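Local coordinates for protein pof8 (Schizosaccharomyces pombe, PDB 6TZN), which binds telomerase RNA and promotes its assembly with the catalytic subunit into the telomerase ribonucleoprotein, this chain being its C-terminal xRRM domain, at residues N24-S33 with C45-R53; L12-T23 with Y52-W63. All coordinates share one frame; numbering follows the deposited sequence.

Both contacts belong to one RRM-type fold, a four-stranded antiparallel sheet in the order 47-51, 58-63, 13-17, 103-106 with helices packed against it. Contact 2 joins the two central strands, 13-17 and 58-63; contact 1 lays helix 25-39 over the edge strand 47-51. Their centres are about 8 Å apart, and along the chain contact 1 is nested within the loop that contact 2 closes. Strands 47-51 and 58-63 are neighbours, linked by Asp-51 N to Ile-60 O at 2.8 Å and Tyr-49 O to Arg-62 N at 2.9 Å. Tyr-52 serves both contacts, while a nitrate ion, probably from crystallisation, is hydrogen-bonded at the edge of the Arg-62 guanidinium in contact 2.

Contact 1 (N24-S33 with C45-R53); sequences NKSTIHSLLS and CEPMYIDYR
With CG anti to the backbone N (chi1 176°), Tyr-52 turns its ring beneath Ile-28, whose CG1 branch stands anti to the carbonyl carbon (chi1 -62°) and carries CD1 over one ring face, 3.8 Å from the centroid. This CH-pi contact helps pack helix 25-39 on edge strand 47-51 in the RRM fold; the axes of helix 25-33 and strand 47-51 make 126° between their N-to-C directions. A branched aliphatic suits the place: CG2 of Ile-28 meets CG2 of Ile-50, whose CD1 reaches His-29 CB at 3.7 Å. Lys-25 slides past both Ile-50 and Tyr-52 on an extended chain long enough to deliver NZ to Ile-50 O at 2.8 Å, nearly along the C=O axis; a water joins the same NZ to Tyr-52 N. Asn-24 caps the helix, its OD1 gripped from opposite faces by Thr-27 N and OG1. Farther along, Pro-47 sets CG over one face of the His-29 imidazole, and Leu-32, also touching Phe-76, brings CD1 to Pro-47 CB. Compact Ser-33 lies beside Cys-45; its OG, at 2.9 Å, and its N reach His-29 O from opposite faces of the carbonyl plane. An alanine in place of Ser-33 would probably leave His-29 O with only the backbone donor of these two and thin the packing round the cysteine sulfur. Cys-45 SG rests 3.4 Å from Ser-33 CA.

Contact 2 (L12-T23 with Y52-W63); sequences LLTRIKNLHPLT and YRKDETEAIIRW. With NO3 (nitrate ion), chain B.
Leu-12 lays CD1 over one face of the Arg-62 guanidinium, 3.5 Å from NH1, the two side chains lying side by side and pointing the same way. They stand at one end of the antiparallel pairing of strands 13-17 and 58-63, the central strands of the RRM sheet. Thr-14 with Ile-61 and Ile-16 with Ala-59 are hydrogen-bonded pairs; Arg-15 with Ile-60 is a non-hydrogen-bonded one. Trp-63 NE1 donates to Thr-14 OG1 at 2.9 Å, the oxygen 5° out of the ring plane. That hydroxyl sits between backbone N and carbonyl carbon (chi1 65°), a torsion that turns it to the tryptophan and lets a buried threonine satisfy the buried indole. On the same sheet face Ile-16 CG1 crosses Ile-61 CG1 at 3.6 Å, and small Ala-59 accepts Leu-19 CD1 against its CB; helix 25-39 covers this side through Leu-32 on Ile-61. The opposite face, with Arg-15, Lys-17 and Glu-58 beside Leu-13 and Ile-60, is mixed. Helix 109-119, the additional C-terminal helix of an xRRM, lies against it, Leu-13 and Ile-60 touching Tyr-115. Arg-15 bends at chi3 and brings NE to Glu-58 OE1 in a long 3.4 Å salt bridge, guanidinium and carboxylate planes 64° apart, while its NH2 pairs with Glu-111 of that helix. Lys-17 runs its aliphatic part alongside Glu-58 and sends its amine to Glu-105. Beyond the strands, Thr-57 O accepts from Leu-19 N, and Thr-23 CG2 packs against the phenol end of Tyr-52, whose OH donates to Glu-56 O. Back at Arg-62, NH1 reaches Trp-63 O, NH2 binds nitrate O3, and NE meets nitrate O1 at 2.9 Å at the guanidinium edge.

Contact 1 (N24-S33 with C45-R53)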
loop_
_atom_site.group_PDB
_atom_site.type_symbol
_atom_site.label_atom_id
_atom_site.label_comp_id
_atom_site.label_asym_id
_atom_site.label_seq_id
_atom_site.Cartn_x
_atom_site.Cartn_y
_atom_site.Cartn_z
ATOM N N ASN A 24 -9.006 -3.764 7.208
ATOM C CA ASN A 24 -8.133 -3.822 8.374
ATOM C C ASN A 24 -6.703 -4.127 7.936
ATOM O O ASN A 24 -6.438 -4.423 6.769
ATOM C CB ASN A 24 -8.656 -4.792 9.447
ATOM C CG ASN A 24 -8.709 -6.239 8.982
ATOM O OD1 ASN A 24 -8.176 -6.597 7.934
ATOM N ND2 ASN A 24 -9.336 -7.090 9.788
ATOM N N LYS A 25 -5.777 -4.047 8.893
ATOM C CA LYS A 25 -4.362 -4.212 8.568
ATOM C C LYS A 25 -4.066 -5.598 8.009
ATOM O O LYS A 25 -3.236 -5.741 7.107
ATOM C CB LYS A 25 -3.497 -3.936 9.797
ATOM C CG LYS A 25 -3.321 -2.464 10.115
ATOM C CD LYS A 25 -2.408 -2.255 11.315
ATOM C CE LYS A 25 -2.488 -0.823 11.805
ATOM N NZ LYS A 25 -1.258 -0.399 12.518
ATOM N N SER A 26 -4.717 -6.635 8.540
ATOM C CA SER A 26 -4.477 -7.985 8.042
ATOM C C SER A 26 -4.859 -8.108 6.571
ATOM O O SER A 26 -4.111 -8.686 5.767
ATOM C CB SER A 26 -5.260 -8.997 8.875
ATOM O OG SER A 26 -5.116 -10.298 8.340
ATOM N N THR A 27 -6.019 -7.561 6.197
ATOM C CA THR A 27 -6.436 -7.607 4.801
ATOM C C THR A 27 -5.500 -6.787 3.929
ATOM O O THR A 27 -5.132 -7.223 2.836
ATOM C CB THR A 27 -7.880 -7.123 4.650
ATOM O OG1 THR A 27 -8.732 -7.907 5.489
ATOM C CG2 THR A 27 -8.351 -7.248 3.201
ATOM N N ILE A 28 -5.098 -5.600 4.396
ATOM C CA ILE A 28 -4.156 -4.792 3.624
ATOM C C ILE A 28 -2.861 -5.559 3.395
ATOM O O ILE A 28 -2.326 -5.585 2.281
ATOM C CB ILE A 28 -3.905 -3.429 4.299
ATOM C CG1 ILE A 28 -5.197 -2.613 4.381
ATOM C CG2 ILE A 28 -2.803 -2.669 3.567
ATOM C CD1 ILE A 28 -5.106 -1.458 5.378
ATOM N N HIS A 29 -2.350 -6.214 4.435
ATOM C CA HIS A 29 -1.126 -6.996 4.289
ATOM C C HIS A 29 -1.295 -8.083 3.231
ATOM O O HIS A 29 -0.446 -8.249 2.347
ATOM C CB HIS A 29 -0.736 -7.609 5.636
ATOM C CG HIS A 29 0.585 -8.311 5.617
ATOM N ND1 HIS A 29 1.696 -7.816 6.263
ATOM C CD2 HIS A 29 0.973 -9.470 5.035
ATOM C CE1 HIS A 29 2.712 -8.641 6.083
ATOM N NE2 HIS A 29 2.301 -9.649 5.335
ATOM N N SER A 30 -2.401 -8.827 3.298
ATOM C CA SER A 30 -2.640 -9.890 2.328
ATOM C C SER A 30 -2.802 -9.332 0.922
ATOM O O SER A 30 -2.294 -9.915 -0.047
ATOM C CB SER A 30 -3.885 -10.683 2.721
ATOM O OG SER A 30 -3.664 -11.360 3.942
ATOM N N LEU A 31 -3.523 -8.216 0.788
ATOM C CA LEU A 31 -3.711 -7.600 -0.521
ATOM C C LEU A 31 -2.372 -7.159 -1.104
ATOM O O LEU A 31 -2.061 -7.430 -2.277
ATOM C CB LEU A 31 -4.672 -6.418 -0.394
ATOM C CG LEU A 31 -5.087 -5.686 -1.672
ATOM C CD1 LEU A 31 -6.481 -5.072 -1.497
ATOM C CD2 LEU A 31 -4.076 -4.611 -2.043
ATOM N N LEU A 32 -1.560 -6.471 -0.301
ATOM C CA LEU A 32 -0.249 -6.040 -0.778
ATOM C C LEU A 32 0.596 -7.232 -1.208
ATOM O O LEU A 32 1.236 -7.193 -2.260
ATOM C CB LEU A 32 0.460 -5.250 0.318
ATOM C CG LEU A 32 -0.119 -3.877 0.644
ATOM C CD1 LEU A 32 0.594 -3.288 1.844
ATOM C CD2 LEU A 32 -0.014 -2.934 -0.546
ATOM N N SER A 33 0.607 -8.305 -0.416
ATOM C CA SER A 33 1.389 -9.485 -0.773
ATOM C C SER A 33 0.880 -10.125 -2.058
ATOM O O SER A 33 1.674 -10.546 -2.908
ATOM C CB SER A 33 1.359 -10.490 0.375
ATOM O OG SER A 33 1.830 -9.888 1.566
ATOM N N CYS A 45 7.328 -10.146 -0.493
ATOM C CA CYS A 45 6.612 -8.956 -0.062
ATOM C C CYS A 45 6.875 -8.734 1.420
ATOM O O CYS A 45 6.476 -9.551 2.252
ATOM C CB CYS A 45 5.122 -9.134 -0.309
ATOM S SG CYS A 45 4.158 -7.676 0.102
ATOM N N GLU A 46 7.535 -7.629 1.757
ATOM C CA GLU A 46 7.913 -7.339 3.142
ATOM C C GLU A 46 7.434 -5.957 3.562
ATOM O O GLU A 46 8.237 -5.029 3.742
ATOM C CB GLU A 46 9.419 -7.502 3.353
ATOM C CG GLU A 46 9.920 -8.928 3.142
ATOM N N PRO A 47 6.120 -5.790 3.758
ATOM C CA PRO A 47 5.611 -4.537 4.311
ATOM C C PRO A 47 5.782 -4.587 5.815
ATOM O O PRO A 47 4.959 -5.169 6.527
ATOM C CB PRO A 47 4.133 -4.548 3.902
ATOM C CG PRO A 47 3.782 -6.001 3.790
ATOM C CD PRO A 47 5.051 -6.774 3.532
ATOM N N MET A 48 6.873 -4.005 6.304
ATOM C CA MET A 48 7.234 -4.187 7.704
ATOM C C MET A 48 6.178 -3.602 8.628
ATOM O O MET A 48 5.796 -4.226 9.625
ATOM C CB MET A 48 8.579 -3.537 7.991
ATOM C CG MET A 48 9.010 -3.765 9.414
ATOM S SD MET A 48 10.589 -3.004 9.745
ATOM C CE MET A 48 11.414 -3.501 8.261
ATOM N N TYR A 49 5.709 -2.397 8.328
ATOM C CA TYR A 49 4.677 -1.762 9.132
ATOM C C TYR A 49 3.608 -1.183 8.229
ATOM O O TYR A 49 3.899 -0.652 7.153
ATOM C CB TYR A 49 5.269 -0.676 10.036
ATOM C CG TYR A 49 6.306 -1.236 10.977
ATOM C CD1 TYR A 49 5.956 -2.188 11.928
ATOM C CD2 TYR A 49 7.637 -0.847 10.896
ATOM C CE1 TYR A 49 6.893 -2.724 12.788
ATOM C CE2 TYR A 49 8.587 -1.368 11.768
ATOM C CZ TYR A 49 8.207 -2.319 12.701
ATOM O OH TYR A 49 9.125 -2.863 13.568
ATOM N N ILE A 50 2.367 -1.316 8.665
ATOM C CA ILE A 50 1.213 -0.764 7.982
ATOM C C ILE A 50 0.564 0.205 8.951
ATOM O O ILE A 50 0.098 -0.202 10.023
ATOM C CB ILE A 50 0.236 -1.873 7.568
ATOM C CG1 ILE A 50 0.922 -2.831 6.587
ATOM C CG2 ILE A 50 -1.043 -1.280 6.981
ATOM C CD1 ILE A 50 0.100 -4.056 6.258
ATOM N N ASP A 51 0.560 1.486 8.603
ATOM C CA ASP A 51 -0.108 2.496 9.416
ATOM C C ASP A 51 -1.501 2.691 8.834
ATOM O O ASP A 51 -1.657 3.226 7.729
ATOM C CB ASP A 51 0.678 3.805 9.425
ATOM C CG ASP A 51 2.087 3.660 10.012
ATOM O OD1 ASP A 51 2.411 2.636 10.662
ATOM O OD2 ASP A 51 2.881 4.598 9.825
ATOM N N TYR A 52 -2.517 2.234 9.558
ATOM C CA TYR A 52 -3.878 2.281 9.050
ATOM C C TYR A 52 -4.838 2.467 10.213
ATOM O O TYR A 52 -4.701 1.807 11.243
ATOM C CB TYR A 52 -4.248 1.006 8.280
ATOM C CG TYR A 52 -5.687 1.024 7.841
ATOM C CD1 TYR A 52 -6.110 1.862 6.813
ATOM C CD2 TYR A 52 -6.639 0.253 8.495
ATOM C CE1 TYR A 52 -7.438 1.909 6.428
ATOM C CE2 TYR A 52 -7.968 0.289 8.113
ATOM C CZ TYR A 52 -8.361 1.118 7.086
ATOM O OH TYR A 52 -9.682 1.177 6.726
ATOM N N ARG A 53 -5.806 3.362 10.029
ATOM C CA ARG A 53 -6.847 3.627 11.013
ATOM C C ARG A 53 -8.183 3.208 10.426
ATOM O O ARG A 53 -8.512 3.589 9.299
ATOM C CB ARG A 53 -6.900 5.114 11.364
ATOM C CG ARG A 53 -7.898 5.433 12.456
HETATM O O HOH W 1 -1.569 2.260 12.564
HETATM O O HOH W 2 2.929 -5.436 7.870
#

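Contact 2 (L12-T23 with Y52-W63)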
loop_
_atom_site.group_PDB
_atom_site.type_symbol
_atom_site.label_atom_id
_atom_site.label_comp_id
_atom_site.label_asym_id
_atom_site.label_seq_id
_atom_site.Cartn_x
_atom_site.Cartn_y
_atom_site.Cartn_z
ATOM N N LEU A 12 11.311 4.504 1.647
ATOM C CA LEU A 12 10.697 3.302 2.193
ATOM C C LEU A 12 9.177 3.357 2.222
ATOM O O LEU A 12 8.547 2.313 2.416
ATOM C CB LEU A 12 11.171 3.066 3.633
ATOM C CG LEU A 12 12.641 2.713 3.891
ATOM C CD1 LEU A 12 12.875 2.554 5.396
ATOM C CD2 LEU A 12 13.018 1.441 3.161
ATOM N N LEU A 13 8.574 4.531 2.048
ATOM C CA LEU A 13 7.178 4.753 2.417
ATOM C C LEU A 13 6.303 4.884 1.180
ATOM O O LEU A 13 6.601 5.686 0.289
ATOM C CB LEU A 13 7.040 6.036 3.238
ATOM C CG LEU A 13 7.955 6.214 4.445
ATOM C CD1 LEU A 13 7.727 7.594 5.050
ATOM C CD2 LEU A 13 7.704 5.116 5.478
ATOM N N THR A 14 5.209 4.124 1.136
ATOM C CA THR A 14 4.209 4.273 0.085
ATOM C C THR A 14 2.848 4.537 0.708
ATOM O O THR A 14 2.427 3.826 1.625
ATOM C CB THR A 14 4.108 3.038 -0.826
ATOM O OG1 THR A 14 3.632 1.909 -0.080
ATOM C CG2 THR A 14 5.455 2.727 -1.469
ATOM N N ARG A 15 2.157 5.546 0.203
ATOM C CA ARG A 15 0.767 5.759 0.564
ATOM C C ARG A 15 -0.095 4.924 -0.369
ATOM O O ARG A 15 0.098 4.952 -1.589
ATOM C CB ARG A 15 0.401 7.231 0.413
ATOM C CG ARG A 15 -1.088 7.493 0.582
ATOM C CD ARG A 15 -1.395 8.972 0.547
ATOM N NE ARG A 15 -1.134 9.583 1.842
ATOM C CZ ARG A 15 -0.100 10.374 2.099
ATOM N NH1 ARG A 15 0.777 10.659 1.145
ATOM N NH2 ARG A 15 0.053 10.883 3.313
ATOM N N ILE A 16 -1.015 4.156 0.203
ATOM C CA ILE A 16 -2.015 3.419 -0.560
ATOM C C ILE A 16 -3.330 4.163 -0.422
ATOM O O ILE A 16 -3.759 4.461 0.698
ATOM C CB ILE A 16 -2.164 1.975 -0.045
ATOM C CG1 ILE A 16 -0.800 1.296 0.116
ATOM C CG2 ILE A 16 -3.102 1.187 -0.956
ATOM C CD1 ILE A 16 -0.038 1.149 -1.173
ATOM N N LYS A 17 -3.958 4.489 -1.546
ATOM C CA LYS A 17 -5.220 5.215 -1.552
ATOM C C LYS A 17 -6.331 4.367 -2.152
ATOM O O LYS A 17 -6.090 3.487 -2.987
ATOM C CB LYS A 17 -5.112 6.517 -2.353
ATOM C CG LYS A 17 -4.122 7.502 -1.761
ATOM C CD LYS A 17 -4.243 8.870 -2.399
ATOM C CE LYS A 17 -3.811 8.851 -3.849
ATOM N NZ LYS A 17 -3.979 10.198 -4.460
ATOM N N ASN A 18 -7.563 4.668 -1.722
ATOM C CA ASN A 18 -8.789 4.034 -2.207
ATOM C C ASN A 18 -8.978 2.615 -1.681
ATOM O O ASN A 18 -9.627 1.785 -2.322
ATOM C CB ASN A 18 -8.941 4.133 -3.725
ATOM C CG ASN A 18 -8.869 5.561 -4.198
ATOM O OD1 ASN A 18 -9.521 6.443 -3.630
ATOM N ND2 ASN A 18 -8.069 5.808 -5.228
ATOM N N LEU A 19 -8.443 2.341 -0.494
ATOM C CA LEU A 19 -8.803 1.126 0.218
ATOM C C LEU A 19 -10.272 1.177 0.625
ATOM O O LEU A 19 -10.848 2.253 0.824
ATOM C CB LEU A 19 -7.960 0.999 1.486
ATOM C CG LEU A 19 -6.473 0.734 1.254
ATOM C CD1 LEU A 19 -5.674 1.054 2.504
ATOM C CD2 LEU A 19 -6.265 -0.713 0.822
ATOM N N HIS A 20 -10.879 0.007 0.738
ATOM C CA HIS A 20 -12.223 -0.057 1.294
ATOM C C HIS A 20 -12.215 0.500 2.718
ATOM O O HIS A 20 -11.349 0.124 3.520
ATOM C CB HIS A 20 -12.740 -1.487 1.290
ATOM C CG HIS A 20 -14.197 -1.589 1.600
ATOM N ND1 HIS A 20 -14.706 -1.420 2.873
ATOM C CD2 HIS A 20 -15.261 -1.809 0.792
ATOM C CE1 HIS A 20 -16.021 -1.539 2.833
ATOM N NE2 HIS A 20 -16.383 -1.771 1.583
ATOM N N PRO A 21 -13.145 1.398 3.064
ATOM C CA PRO A 21 -13.037 2.101 4.355
ATOM C C PRO A 21 -13.178 1.196 5.566
ATOM O O PRO A 21 -12.763 1.587 6.662
ATOM C CB PRO A 21 -14.170 3.139 4.293
ATOM C CG PRO A 21 -15.142 2.570 3.304
ATOM C CD PRO A 21 -14.277 1.890 2.263
ATOM N N LEU A 22 -13.755 0.007 5.416
ATOM C CA LEU A 22 -13.975 -0.863 6.560
ATOM C C LEU A 22 -13.009 -2.044 6.594
ATOM O O LEU A 22 -13.251 -3.026 7.300
ATOM C CB LEU A 22 -15.447 -1.265 6.663
ATOM C CG LEU A 22 -16.353 -0.054 6.976
ATOM C CD1 LEU A 22 -17.805 -0.343 6.657
ATOM C CD2 LEU A 22 -16.200 0.413 8.427
ATOM N N THR A 23 -11.892 -1.945 5.866
ATOM C CA THR A 23 -10.876 -2.985 5.856
ATOM C C THR A 23 -10.042 -2.927 7.139
ATOM O O THR A 23 -10.344 -2.174 8.074
ATOM C CB THR A 23 -10.049 -2.898 4.571
ATOM O OG1 THR A 23 -9.380 -4.146 4.354
ATOM C CG2 THR A 23 -9.013 -1.766 4.632
ATOM N N TYR A 52 -2.517 2.234 9.558
ATOM C CA TYR A 52 -3.878 2.281 9.050
ATOM C C TYR A 52 -4.838 2.467 10.213
ATOM O O TYR A 52 -4.701 1.807 11.243
ATOM C CB TYR A 52 -4.248 1.006 8.280
ATOM C CG TYR A 52 -5.687 1.024 7.841
ATOM C CD1 TYR A 52 -6.110 1.862 6.813
ATOM C CD2 TYR A 52 -6.639 0.253 8.495
ATOM C CE1 TYR A 52 -7.438 1.909 6.428
ATOM C CE2 TYR A 52 -7.968 0.289 8.113
ATOM C CZ TYR A 52 -8.361 1.118 7.086
ATOM O OH TYR A 52 -9.682 1.177 6.726
ATOM N N ARG A 53 -5.806 3.362 10.029
ATOM C CA ARG A 53 -6.847 3.627 11.013
ATOM C C ARG A 53 -8.183 3.208 10.426
ATOM O O ARG A 53 -8.512 3.589 9.299
ATOM C CB ARG A 53 -6.900 5.114 11.364
ATOM C CG ARG A 53 -7.898 5.433 12.456
ATOM N N LYS A 54 -8.961 2.447 11.196
ATOM C CA LYS A 54 -10.255 1.979 10.719
ATOM C C LYS A 54 -11.122 3.147 10.261
ATOM O O LYS A 54 -11.117 4.225 10.868
ATOM C CB LYS A 54 -10.967 1.200 11.827
ATOM C CG LYS A 54 -12.260 0.548 11.381
ATOM C CD LYS A 54 -12.812 -0.389 12.444
ATOM C CE LYS A 54 -14.140 -0.981 12.015
ATOM N NZ LYS A 54 -14.043 -1.584 10.660
ATOM N N ASP A 55 -11.858 2.925 9.170
ATOM C CA ASP A 55 -12.745 3.913 8.556
ATOM C C ASP A 55 -12.014 5.013 7.805
ATOM O O ASP A 55 -12.604 6.045 7.482
ATOM C CB ASP A 55 -13.829 4.458 9.501
ATOM C CG ASP A 55 -15.209 3.973 9.130
ATOM O OD1 ASP A 55 -15.415 3.600 7.958
ATOM O OD2 ASP A 55 -16.098 3.945 10.011
ATOM N N GLU A 56 -10.738 4.807 7.507
ATOM C CA GLU A 56 -10.031 5.615 6.527
ATOM C C GLU A 56 -9.847 4.804 5.252
ATOM O O GLU A 56 -9.957 3.575 5.249
ATOM C CB GLU A 56 -8.690 6.101 7.087
ATOM C CG GLU A 56 -8.895 6.937 8.362
ATOM C CD GLU A 56 -7.693 7.767 8.770
ATOM O OE1 GLU A 56 -6.592 7.572 8.219
ATOM O OE2 GLU A 56 -7.849 8.624 9.665
ATOM N N THR A 57 -9.592 5.510 4.152
ATOM C CA THR A 57 -9.421 4.871 2.854
ATOM C C THR A 57 -7.971 4.899 2.396
ATOM O O THR A 57 -7.688 4.567 1.241
ATOM C CB THR A 57 -10.334 5.518 1.809
ATOM O OG1 THR A 57 -9.988 6.899 1.669
ATOM C CG2 THR A 57 -11.800 5.394 2.208
ATOM N N GLU A 58 -7.053 5.295 3.273
ATOM C CA GLU A 58 -5.637 5.372 2.949
ATOM C C GLU A 58 -4.831 4.694 4.045
ATOM O O GLU A 58 -5.269 4.602 5.198
ATOM C CB GLU A 58 -5.168 6.828 2.799
ATOM C CG GLU A 58 -5.881 7.596 1.699
ATOM C CD GLU A 58 -5.394 9.026 1.560
ATOM O OE1 GLU A 58 -4.490 9.430 2.322
ATOM O OE2 GLU A 58 -5.924 9.747 0.686
ATOM N N ALA A 59 -3.652 4.204 3.670
ATOM C CA ALA A 59 -2.687 3.675 4.621
ATOM C C ALA A 59 -1.299 4.117 4.190
ATOM O O ALA A 59 -1.061 4.424 3.019
ATOM C CB ALA A 59 -2.741 2.143 4.679
ATOM N N ILE A 60 -0.369 4.137 5.140
ATOM C CA ILE A 60 1.044 4.354 4.829
ATOM C C ILE A 60 1.790 3.066 5.133
ATOM O O ILE A 60 1.709 2.545 6.250
ATOM C CB ILE A 60 1.642 5.536 5.609
ATOM C CG1 ILE A 60 0.946 6.841 5.211
ATOM C CG2 ILE A 60 3.147 5.608 5.370
ATOM C CD1 ILE A 60 1.472 8.065 5.929
ATOM N N ILE A 61 2.503 2.545 4.136
ATOM C CA ILE A 61 3.267 1.313 4.272
ATOM C C ILE A 61 4.742 1.664 4.425
ATOM O O ILE A 61 5.305 2.392 3.595
ATOM C CB ILE A 61 3.067 0.393 3.052
ATOM C CG1 ILE A 61 1.592 0.332 2.622
ATOM C CG2 ILE A 61 3.636 -0.996 3.349
ATOM C CD1 ILE A 61 0.638 -0.149 3.707
ATOM N N ARG A 62 5.372 1.145 5.478
ATOM C CA ARG A 62 6.821 1.216 5.647
ATOM C C ARG A 62 7.384 -0.116 5.164
ATOM O O ARG A 62 7.241 -1.144 5.839
ATOM C CB ARG A 62 7.189 1.487 7.109
ATOM C CG ARG A 62 8.668 1.827 7.369
ATOM C CD ARG A 62 9.558 0.586 7.402
ATOM N NE ARG A 62 10.706 0.763 8.281
ATOM C CZ ARG A 62 11.911 0.232 8.094
ATOM N NH1 ARG A 62 12.181 -0.493 7.011
ATOM N NH2 ARG A 62 12.858 0.443 8.999
ATOM N N TRP A 63 8.024 -0.096 3.997
ATOM C CA TRP A 63 8.579 -1.303 3.409
ATOM C C TRP A 63 9.945 -1.600 4.008
ATOM O O TRP A 63 10.611 -0.724 4.567
ATOM C CB TRP A 63 8.685 -1.138 1.894
ATOM C CG TRP A 63 7.333 -1.088 1.263
ATOM C CD1 TRP A 63 6.599 0.032 0.964
ATOM C CD2 TRP A 63 6.532 -2.208 0.880
ATOM N NE1 TRP A 63 5.397 -0.330 0.399
ATOM C CE2 TRP A 63 5.324 -1.700 0.349
ATOM C CE3 TRP A 63 6.716 -3.594 0.937
ATOM C CZ2 TRP A 63 4.312 -2.531 -0.130
ATOM C CZ3 TRP A 63 5.712 -4.419 0.462
ATOM C CH2 TRP A 63 4.522 -3.885 -0.064
HETATM N N NO3 B . 10.545 1.719 11.717
HETATM O O1 NO3 B . 9.745 1.897 10.767
HETATM O O2 NO3 B . 10.113 1.660 12.894
HETATM O O3 NO3 B . 11.786 1.611 11.515
HETATM O O HOH W 3 -8.252 7.301 -0.472
#